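Long-range contacts in mandelate racemase/muconate lactonizing enzyme-like protein (Rubrobacter xylanophilus DSM 9941, PDB 2QQ6), which binds magnesium and is probably a lyase of the enolase superfamily, related to mandelate racemase and muconate lactonizing enzyme: residues Ala135-Ile140 and Asp216-Phe221; Trp240-Thr245 and Ala266-Tyr271; Cys128-Val133 and Glu343-Asp348. All blocks are in the same frame, centred on the assembly; numbering follows the deposited sequence.

Contact 1: residues Ala135-Ile140 and Asp216-Phe221. With MG (magnesium ion), chain D.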
loop_
_atom_site.group_PDB
_atom_site.type_symbol
_atom_site.label_atom_id
_atom_site.label_comp_id
_atom_site.label_asym_id
_atom_site.label_seq_id
_atom_site.Cartn_x
_atom_site.Cartn_y
_atom_site.Cartn_z
ATOM N N ALA B 135 10.927 10.953 -11.003
ATOM C CA ALA B 135 9.788 10.468 -10.239
ATOM C C ALA B 135 10.203 9.262 -9.403
ATOM O O ALA B 135 9.709 9.064 -8.289
ATOM C CB ALA B 135 8.680 10.082 -11.169
ATOM N N ALA B 136 11.110 8.453 -9.944
ATOM C CA ALA B 136 11.583 7.267 -9.252
ATOM C C ALA B 136 12.966 7.474 -8.651
ATOM O O ALA B 136 13.734 6.530 -8.517
ATOM C CB ALA B 136 11.598 6.087 -10.196
ATOM N N ALA B 137 13.291 8.710 -8.299
ATOM C CA ALA B 137 14.582 9.024 -7.676
ATOM C C ALA B 137 15.822 8.789 -8.530
ATOM O O ALA B 137 16.926 8.629 -7.998
ATOM C CB ALA B 137 14.724 8.261 -6.355
ATOM N N HIS B 138 15.650 8.750 -9.847
ATOM C CA HIS B 138 16.795 8.574 -10.732
ATOM C C HIS B 138 17.389 9.943 -11.063
ATOM O O HIS B 138 16.709 10.967 -10.948
ATOM C CB HIS B 138 16.367 7.814 -11.976
ATOM C CG HIS B 138 16.162 6.355 -11.724
ATOM N ND1 HIS B 138 17.188 5.523 -11.329
ATOM C CD2 HIS B 138 15.050 5.585 -11.768
ATOM C CE1 HIS B 138 16.716 4.303 -11.140
ATOM N NE2 HIS B 138 15.421 4.313 -11.399
ATOM N N HIS B 139 18.657 9.977 -11.451
ATOM C CA HIS B 139 19.288 11.260 -11.715
ATOM C C HIS B 139 19.294 11.692 -13.157
ATOM O O HIS B 139 19.887 11.052 -14.024
ATOM C CB HIS B 139 20.689 11.268 -11.118
ATOM C CG HIS B 139 20.693 10.933 -9.661
ATOM N ND1 HIS B 139 20.595 9.637 -9.201
ATOM C CD2 HIS B 139 20.658 11.726 -8.565
ATOM C CE1 HIS B 139 20.496 9.646 -7.884
ATOM N NE2 HIS B 139 20.530 10.900 -7.473
ATOM N N ILE B 140 18.607 12.810 -13.369
ATOM C CA ILE B 140 18.405 13.448 -14.661
ATOM C C ILE B 140 19.632 14.086 -15.314
ATOM O O ILE B 140 20.579 14.490 -14.635
ATOM C CB ILE B 140 17.320 14.535 -14.519
ATOM C CG1 ILE B 140 17.813 15.621 -13.549
ATOM C CG2 ILE B 140 16.023 13.905 -14.012
ATOM C CD1 ILE B 140 16.783 16.665 -13.190
ATOM N N ASP B 216 22.440 8.759 0.661
ATOM C CA ASP B 216 21.319 7.917 0.246
ATOM C C ASP B 216 21.712 7.040 -0.930
ATOM O O ASP B 216 22.379 7.496 -1.855
ATOM C CB ASP B 216 20.131 8.795 -0.169
ATOM C CG ASP B 216 18.806 8.044 -0.189
ATOM O OD1 ASP B 216 18.784 6.806 -0.378
ATOM O OD2 ASP B 216 17.763 8.712 -0.040
HETATM N N MSE B 217 21.294 5.778 -0.884
HETATM C CA MSE B 217 21.559 4.828 -1.961
HETATM C C MSE B 217 20.273 4.459 -2.693
HETATM O O MSE B 217 20.276 3.630 -3.591
HETATM C CB MSE B 217 22.209 3.564 -1.412
HETATM C CG MSE B 217 23.585 3.776 -0.821
HETATM SE SE MSE B 217 24.606 2.068 -0.561
HETATM C CE MSE B 217 24.452 1.900 1.349
ATOM N N HIS B 218 19.174 5.078 -2.281
ATOM C CA HIS B 218 17.866 4.840 -2.876
ATOM C C HIS B 218 17.532 3.370 -3.064
ATOM O O HIS B 218 16.840 2.999 -4.006
ATOM C CB HIS B 218 17.757 5.603 -4.198
ATOM C CG HIS B 218 17.626 7.082 -4.006
ATOM N ND1 HIS B 218 18.474 7.991 -4.601
ATOM C CD2 HIS B 218 16.798 7.806 -3.216
ATOM C CE1 HIS B 218 18.179 9.205 -4.178
ATOM N NE2 HIS B 218 17.166 9.122 -3.335
ATOM N N GLY B 219 18.044 2.551 -2.141
ATOM C CA GLY B 219 17.849 1.105 -2.135
ATOM C C GLY B 219 17.784 0.428 -3.485
ATOM O O GLY B 219 16.713 0.023 -3.929
ATOM N N ARG B 220 18.937 0.271 -4.126
ATOM C CA ARG B 220 18.983 -0.336 -5.452
ATOM C C ARG B 220 19.955 -1.501 -5.570
ATOM O O ARG B 220 20.111 -2.035 -6.670
ATOM C CB ARG B 220 19.424 0.689 -6.510
ATOM C CG ARG B 220 18.980 2.119 -6.313
ATOM C CD ARG B 220 17.660 2.408 -6.975
ATOM N NE ARG B 220 17.432 3.845 -7.043
ATOM C CZ ARG B 220 16.328 4.404 -7.517
ATOM N NH1 ARG B 220 15.335 3.645 -7.968
ATOM N NH2 ARG B 220 16.219 5.720 -7.539
ATOM N N PHE B 221 20.602 -1.917 -4.481
ATOM C CA PHE B 221 21.609 -2.971 -4.619
ATOM C C PHE B 221 21.492 -4.281 -3.866
ATOM O O PHE B 221 20.805 -4.386 -2.849
ATOM C CB PHE B 221 22.977 -2.360 -4.353
ATOM C CG PHE B 221 23.111 -0.986 -4.914
ATOM C CD1 PHE B 221 22.597 0.109 -4.229
ATOM C CD2 PHE B 221 23.680 -0.786 -6.169
ATOM C CE1 PHE B 221 22.648 1.377 -4.785
ATOM C CE2 PHE B 221 23.737 0.480 -6.737
ATOM C CZ PHE B 221 23.222 1.562 -6.049
HETATM MG MG MG D . 15.628 9.006 0.591
#

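Contact 2: residues Trp240-Thr245 and Ala266-Tyr271. With MG (magnesium ion), chain D.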
loop_
_atom_site.group_PDB
_atom_site.type_symbol
_atom_site.label_atom_id
_atom_site.label_comp_id
_atom_site.label_asym_id
_atom_site.label_seq_id
_atom_site.Cartn_x
_atom_site.Cartn_y
_atom_site.Cartn_z
ATOM N N TRP B 240 25.035 8.645 8.495
ATOM C CA TRP B 240 24.419 7.347 8.309
ATOM C C TRP B 240 24.445 7.046 6.824
ATOM O O TRP B 240 24.771 7.912 6.008
ATOM C CB TRP B 240 22.971 7.333 8.825
ATOM C CG TRP B 240 21.962 7.999 7.947
ATOM C CD1 TRP B 240 21.641 7.672 6.656
ATOM C CD2 TRP B 240 21.093 9.072 8.313
ATOM N NE1 TRP B 240 20.625 8.474 6.199
ATOM C CE2 TRP B 240 20.266 9.343 7.197
ATOM C CE3 TRP B 240 20.926 9.832 9.480
ATOM C CZ2 TRP B 240 19.285 10.341 7.215
ATOM C CZ3 TRP B 240 19.949 10.826 9.497
ATOM C CH2 TRP B 240 19.142 11.067 8.369
ATOM N N LEU B 241 24.105 5.808 6.487
ATOM C CA LEU B 241 24.056 5.367 5.105
ATOM C C LEU B 241 22.617 4.896 4.889
ATOM O O LEU B 241 22.172 3.949 5.533
ATOM C CB LEU B 241 25.058 4.238 4.902
ATOM C CG LEU B 241 25.259 3.737 3.480
ATOM C CD1 LEU B 241 25.444 4.899 2.542
ATOM C CD2 LEU B 241 26.454 2.795 3.443
ATOM N N GLU B 242 21.912 5.578 3.987
ATOM C CA GLU B 242 20.500 5.326 3.684
ATOM C C GLU B 242 20.174 4.249 2.643
ATOM O O GLU B 242 20.695 4.247 1.531
ATOM C CB GLU B 242 19.848 6.658 3.263
ATOM C CG GLU B 242 18.318 6.737 3.318
ATOM C CD GLU B 242 17.791 8.171 3.139
ATOM O OE1 GLU B 242 18.246 9.066 3.873
ATOM O OE2 GLU B 242 16.918 8.409 2.279
ATOM N N GLU B 243 19.297 3.333 3.030
ATOM C CA GLU B 243 18.821 2.254 2.170
ATOM C C GLU B 243 19.751 1.608 1.144
ATOM O O GLU B 243 19.631 1.877 -0.045
ATOM C CB GLU B 243 17.564 2.711 1.410
ATOM C CG GLU B 243 16.431 3.270 2.261
ATOM C CD GLU B 243 15.272 3.773 1.414
ATOM O OE1 GLU B 243 15.530 4.592 0.503
ATOM O OE2 GLU B 243 14.112 3.361 1.654
ATOM N N PRO B 244 20.674 0.738 1.575
ATOM C CA PRO B 244 21.553 0.103 0.588
ATOM C C PRO B 244 20.799 -0.948 -0.228
ATOM O O PRO B 244 21.108 -1.182 -1.387
ATOM C CB PRO B 244 22.636 -0.531 1.444
ATOM C CG PRO B 244 21.922 -0.833 2.718
ATOM C CD PRO B 244 21.117 0.422 2.942
ATOM N N THR B 245 19.804 -1.586 0.373
ATOM C CA THR B 245 19.058 -2.612 -0.341
ATOM C C THR B 245 17.615 -2.196 -0.559
ATOM O O THR B 245 17.157 -1.225 0.038
ATOM C CB THR B 245 19.094 -3.983 0.420
ATOM O OG1 THR B 245 18.773 -3.794 1.806
ATOM C CG2 THR B 245 20.466 -4.632 0.285
ATOM N N ALA B 266 16.982 3.899 7.722
ATOM C CA ALA B 266 15.940 3.577 6.765
ATOM C C ALA B 266 14.592 3.913 7.368
ATOM O O ALA B 266 14.518 4.302 8.531
ATOM C CB ALA B 266 16.002 2.102 6.405
ATOM N N GLY B 267 13.531 3.785 6.577
ATOM C CA GLY B 267 12.209 4.065 7.101
ATOM C C GLY B 267 11.239 4.843 6.237
ATOM O O GLY B 267 10.056 4.907 6.559
ATOM N N GLU B 268 11.711 5.433 5.148
ATOM C CA GLU B 268 10.817 6.211 4.293
ATOM C C GLU B 268 9.887 5.367 3.424
ATOM O O GLU B 268 8.927 5.880 2.852
ATOM C CB GLU B 268 11.623 7.152 3.400
ATOM C CG GLU B 268 12.684 6.465 2.568
ATOM C CD GLU B 268 13.293 7.393 1.555
ATOM O OE1 GLU B 268 12.547 7.858 0.669
ATOM O OE2 GLU B 268 14.511 7.663 1.643
ATOM N N ASN B 269 10.168 4.074 3.322
ATOM C CA ASN B 269 9.329 3.212 2.510
ATOM C C ASN B 269 8.512 2.205 3.311
ATOM O O ASN B 269 7.911 1.299 2.748
ATOM C CB ASN B 269 10.175 2.492 1.461
ATOM C CG ASN B 269 10.627 3.416 0.357
ATOM O OD1 ASN B 269 9.823 4.157 -0.209
ATOM N ND2 ASN B 269 11.916 3.379 0.038
ATOM N N VAL B 270 8.480 2.371 4.626
ATOM C CA VAL B 270 7.702 1.483 5.474
ATOM C C VAL B 270 6.582 2.307 6.110
ATOM O O VAL B 270 6.832 3.404 6.609
ATOM C CB VAL B 270 8.600 0.832 6.558
ATOM C CG1 VAL B 270 9.592 1.844 7.089
ATOM C CG2 VAL B 270 7.750 0.288 7.689
ATOM N N TYR B 271 5.352 1.793 6.069
ATOM C CA TYR B 271 4.205 2.511 6.631
ATOM C C TYR B 271 3.640 1.831 7.876
ATOM O O TYR B 271 3.781 0.625 8.044
ATOM C CB TYR B 271 3.064 2.592 5.613
ATOM C CG TYR B 271 3.433 2.984 4.202
ATOM C CD1 TYR B 271 4.273 2.188 3.432
ATOM C CD2 TYR B 271 2.901 4.141 3.620
ATOM C CE1 TYR B 271 4.573 2.531 2.113
ATOM C CE2 TYR B 271 3.196 4.493 2.304
ATOM C CZ TYR B 271 4.031 3.684 1.556
ATOM O OH TYR B 271 4.317 4.010 0.248
HETATM MG MG MG D . 15.628 9.006 0.591
#

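Contact 3: residues Cys128-Val133 and Glu343-Asp348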
loop_
_atom_site.group_PDB
_atom_site.type_symbol
_atom_site.label_atom_id
_atom_site.label_comp_id
_atom_site.label_asym_id
_atom_site.label_seq_id
_atom_site.Cartn_x
_atom_site.Cartn_y
_atom_site.Cartn_z
ATOM N N CYS B 128 21.231 17.723 -0.734
ATOM C CA CYS B 128 21.943 18.410 -1.796
ATOM C C CYS B 128 21.822 17.682 -3.109
ATOM O O CYS B 128 22.808 17.492 -3.800
ATOM C CB CYS B 128 23.419 18.550 -1.444
ATOM S SG CYS B 128 23.730 19.463 0.066
ATOM N N ASN B 129 20.608 17.272 -3.450
ATOM C CA ASN B 129 20.359 16.561 -4.701
ATOM C C ASN B 129 18.925 16.846 -5.142
ATOM O O ASN B 129 18.398 16.200 -6.054
ATOM C CB ASN B 129 20.556 15.056 -4.489
ATOM C CG ASN B 129 21.628 14.475 -5.392
ATOM O OD1 ASN B 129 21.479 14.460 -6.617
ATOM N ND2 ASN B 129 22.719 13.996 -4.794
ATOM N N ALA B 130 18.327 17.842 -4.493
ATOM C CA ALA B 130 16.947 18.260 -4.714
ATOM C C ALA B 130 16.430 18.437 -6.153
ATOM O O ALA B 130 15.307 18.030 -6.460
ATOM C CB ALA B 130 16.685 19.537 -3.907
ATOM N N GLY B 131 17.224 19.032 -7.035
ATOM C CA GLY B 131 16.749 19.242 -8.396
ATOM C C GLY B 131 16.924 18.111 -9.406
ATOM O O GLY B 131 16.302 18.139 -10.478
ATOM N N THR B 132 17.764 17.129 -9.069
ATOM C CA THR B 132 18.070 15.970 -9.922
ATOM C C THR B 132 16.915 14.987 -10.031
ATOM O O THR B 132 16.939 14.057 -10.849
ATOM C CB THR B 132 19.253 15.160 -9.355
ATOM O OG1 THR B 132 20.116 16.016 -8.584
ATOM C CG2 THR B 132 20.034 14.483 -10.506
ATOM N N VAL B 133 15.931 15.205 -9.168
ATOM C CA VAL B 133 14.722 14.405 -9.039
ATOM C C VAL B 133 14.019 13.741 -10.229
ATOM O O VAL B 133 13.514 14.406 -11.139
ATOM C CB VAL B 133 13.637 15.231 -8.264
ATOM C CG1 VAL B 133 12.264 14.516 -8.331
ATOM C CG2 VAL B 133 14.063 15.426 -6.796
ATOM N N GLU B 343 14.363 16.573 7.621
ATOM C CA GLU B 343 14.840 16.830 6.279
ATOM C C GLU B 343 14.165 17.994 5.584
ATOM O O GLU B 343 12.978 18.259 5.781
ATOM C CB GLU B 343 14.668 15.587 5.408
ATOM C CG GLU B 343 14.704 15.882 3.914
ATOM C CD GLU B 343 14.720 14.633 3.059
ATOM O OE1 GLU B 343 14.129 13.618 3.480
ATOM O OE2 GLU B 343 15.314 14.670 1.956
ATOM N N TRP B 344 14.955 18.693 4.775
ATOM C CA TRP B 344 14.467 19.794 3.963
ATOM C C TRP B 344 14.995 19.393 2.592
ATOM O O TRP B 344 16.177 19.084 2.439
ATOM C CB TRP B 344 15.047 21.140 4.411
ATOM C CG TRP B 344 14.495 22.292 3.602
ATOM C CD1 TRP B 344 13.175 22.557 3.342
ATOM C CD2 TRP B 344 15.245 23.313 2.930
ATOM N NE1 TRP B 344 13.060 23.674 2.549
ATOM C CE2 TRP B 344 14.315 24.158 2.282
ATOM C CE3 TRP B 344 16.613 23.597 2.813
ATOM C CZ2 TRP B 344 14.710 25.269 1.528
ATOM C CZ3 TRP B 344 17.004 24.701 2.064
ATOM C CH2 TRP B 344 16.056 25.523 1.432
ATOM N N HIS B 345 14.109 19.372 1.607
ATOM C CA HIS B 345 14.467 18.954 0.260
ATOM C C HIS B 345 14.162 20.077 -0.738
ATOM O O HIS B 345 13.969 19.816 -1.927
ATOM C CB HIS B 345 13.649 17.693 -0.060
ATOM C CG HIS B 345 14.145 16.904 -1.233
ATOM N ND1 HIS B 345 14.057 17.355 -2.534
ATOM C CD2 HIS B 345 14.695 15.667 -1.302
ATOM C CE1 HIS B 345 14.533 16.431 -3.353
ATOM N NE2 HIS B 345 14.926 15.397 -2.630
ATOM N N ALA B 346 14.138 21.326 -0.269
ATOM C CA ALA B 346 13.809 22.446 -1.156
ATOM C C ALA B 346 14.858 23.547 -1.317
ATOM O O ALA B 346 14.516 24.704 -1.570
ATOM C CB ALA B 346 12.497 23.064 -0.714
ATOM N N ILE B 347 16.129 23.188 -1.192
ATOM C CA ILE B 347 17.205 24.158 -1.322
ATOM C C ILE B 347 17.226 24.721 -2.747
ATOM O O ILE B 347 17.757 25.798 -2.995
ATOM C CB ILE B 347 18.573 23.485 -0.984
ATOM C CG1 ILE B 347 19.487 24.461 -0.248
ATOM C CG2 ILE B 347 19.259 22.991 -2.250
ATOM C CD1 ILE B 347 19.877 25.684 -1.034
ATOM N N ASP B 348 16.610 23.999 -3.676
ATOM C CA ASP B 348 16.607 24.403 -5.079
ATOM C C ASP B 348 15.386 25.149 -5.618
ATOM O O ASP B 348 15.318 25.418 -6.820
ATOM C CB ASP B 348 16.860 23.174 -5.957
ATOM C CG ASP B 348 15.650 22.252 -6.044
ATOM O OD1 ASP B 348 15.030 21.963 -4.992
ATOM O OD2 ASP B 348 15.325 21.809 -7.167
#

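Contact 1: residues Ala135-Ile140 and Asp216-Phe221
R220 lays its guanidinium flat on the imidazole of H138, with the two planes 19° apart and their centres separated by 4.0 Å. The overlap is off-centre: CE1 of H138 sits over one guanidinium face near its rim. While that face is covered, the edge of the same group turns to the backbone of 135-140. NH2 of R220 donates to A136 O at 2.8 Å, with a nearly straight N-H...O angle of 167°, and the acceptor lies in the guanidinium plane. NH1 adds a weak bond to A136 O at 3.3 Å, so two nitrogens share one carbonyl. A bend at chi2 (-90°) steers the arginine chain to this carbonyl. Its NE makes a salt bridge with D173, which helps fix the rotation of the whole group.

H218 is clasped between two side chains. A137 CB stands over the middle of one ring face, a CH-pi contact of 3.8 Å to the ring centroid, while D216 CG lies off-centre above the opposite face. H139 CE1 comes to the edge of the H218 ring, but both imidazoles find their stronger partners elsewhere, H139 NE2 on D171 and H218 ND1 on D173. The turn 216-218 is an Asx turn: H218 N donates to D216 OD1 at 2.6 Å, meeting it from above the carboxylate plane. The other oxygen, D216 OD2, binds magnesium at 2.2 Å, so one carboxylate serves both metal and loop.

The F79 ring of the second subunit meets the H218 ring roughly perpendicularly and also packs on R220. Within the chain, the contact joins two loops on the metal-binding side of the (β/α) barrel, one running from strand 121-127 to helix 149-162, the other from strand 212-216 into helix 223-233.

Contact 2: residues Trp240-Thr245 and Ala266-Tyr271
The carboxylates of E243 and E268 lie in nearly parallel planes, 5° apart, with the E268 group displaced over one face of the E243 group; E243 OE1 and E268 OE2 are 3.4 Å apart and, both being acceptors, do not bond. These groups sit at the C-terminal ends of neighbouring parallel strands, 241-242 and 264-266, of the enolase-superfamily (β/α) barrel, where the metal is bound. At the far end of the E243 carboxylate, N269 ND2 donates a weak bond of 2.7 Å to OE2. E242 is turned differently, its carboxylate 66° from that of E268. The W240 ring has E242 N at its edge, in plane, and its NE1 gives E242 OE1 a weak bond.

Magnesium takes E242 OE2 at 2.2 Å and E268 OE2 at 2.0 Å, with D216 as the third protein ligand. The cation probably offsets the repulsion between the gathered acidic oxygens, and K169 probably balances more of the charge through a salt bridge to E242 OE1.

E243 binds no metal here, but lies in the second shell beside E268. Cut back to an alanine, E243 would probably leave N269 ND2 without this acceptor and a gap beside E268 CG. F79 of the second subunit packs on both E243 and E268, so the neighbouring chain helps cover the site. With CG anti to the backbone N (chi1 -162°) and an extended chain beyond it, E242 carries OE2 out to the metal. Nearer the backbone, E243 CG rests 4.3 Å from A266 CB.

Contact 3: residues Cys128-Val133 and Glu343-Asp348
H345 points its imidazole across at A130, CE1 lying 3.3 Å from A130 CA and ND1 3.7 Å from A130 CB. Its CG stands opposite the backbone N (chi1 -164°), which brings the CE1 end of the ring up to A130 and V133. V133 meets the ring at its edge, with CG2 3.6 Å from H345 CE1.

Strands 121-127 and 342-344 run side by side and parallel in the (β/α) barrel, and the contact joins the loops that follow them, on the side of the barrel where the metal lies. The 128-133 loop makes a turn of its own: T132 N and T132 OG1 both donate to N129 O, from the same face of that carbonyl.

D348 reaches back over this turn. Its CG sits between the backbone N and the carbonyl carbon, bringing the carboxylate over A130 and G131: OD1 touches A130 CB, while OD2 lies 3.2 Å from G131 CA. G131 N is 3.4 Å from D348 OD2, but too poorly angled for a hydrogen bond. On the H345 ring, E343 OE2 lies in plane at the edge.

Contacts 1 and 2 meet at the magnesium ion, their centres 12 Å apart. D216 from the first and E242 and E268 from the second complete the three protein ligands; D216 OD2 and E242 OE2, two like-charged oxygens on one cation, stand 2.5 Å apart. The backbones also meet, M217 N probably donating to E242 O at 2.9 Å. Both contacts lie against the second subunit. Contact 3 is set farther out: the side chain of H345 comes within about 7 Å of the metal without binding it. It continues directly into contact 1 along the 128-140 loop, where I140 N probably bonds to T132 O at 3.3 Å. Contacts 2 and 3, with nearest atoms about 6 Å apart, do not touch but both reach the barrel sheet.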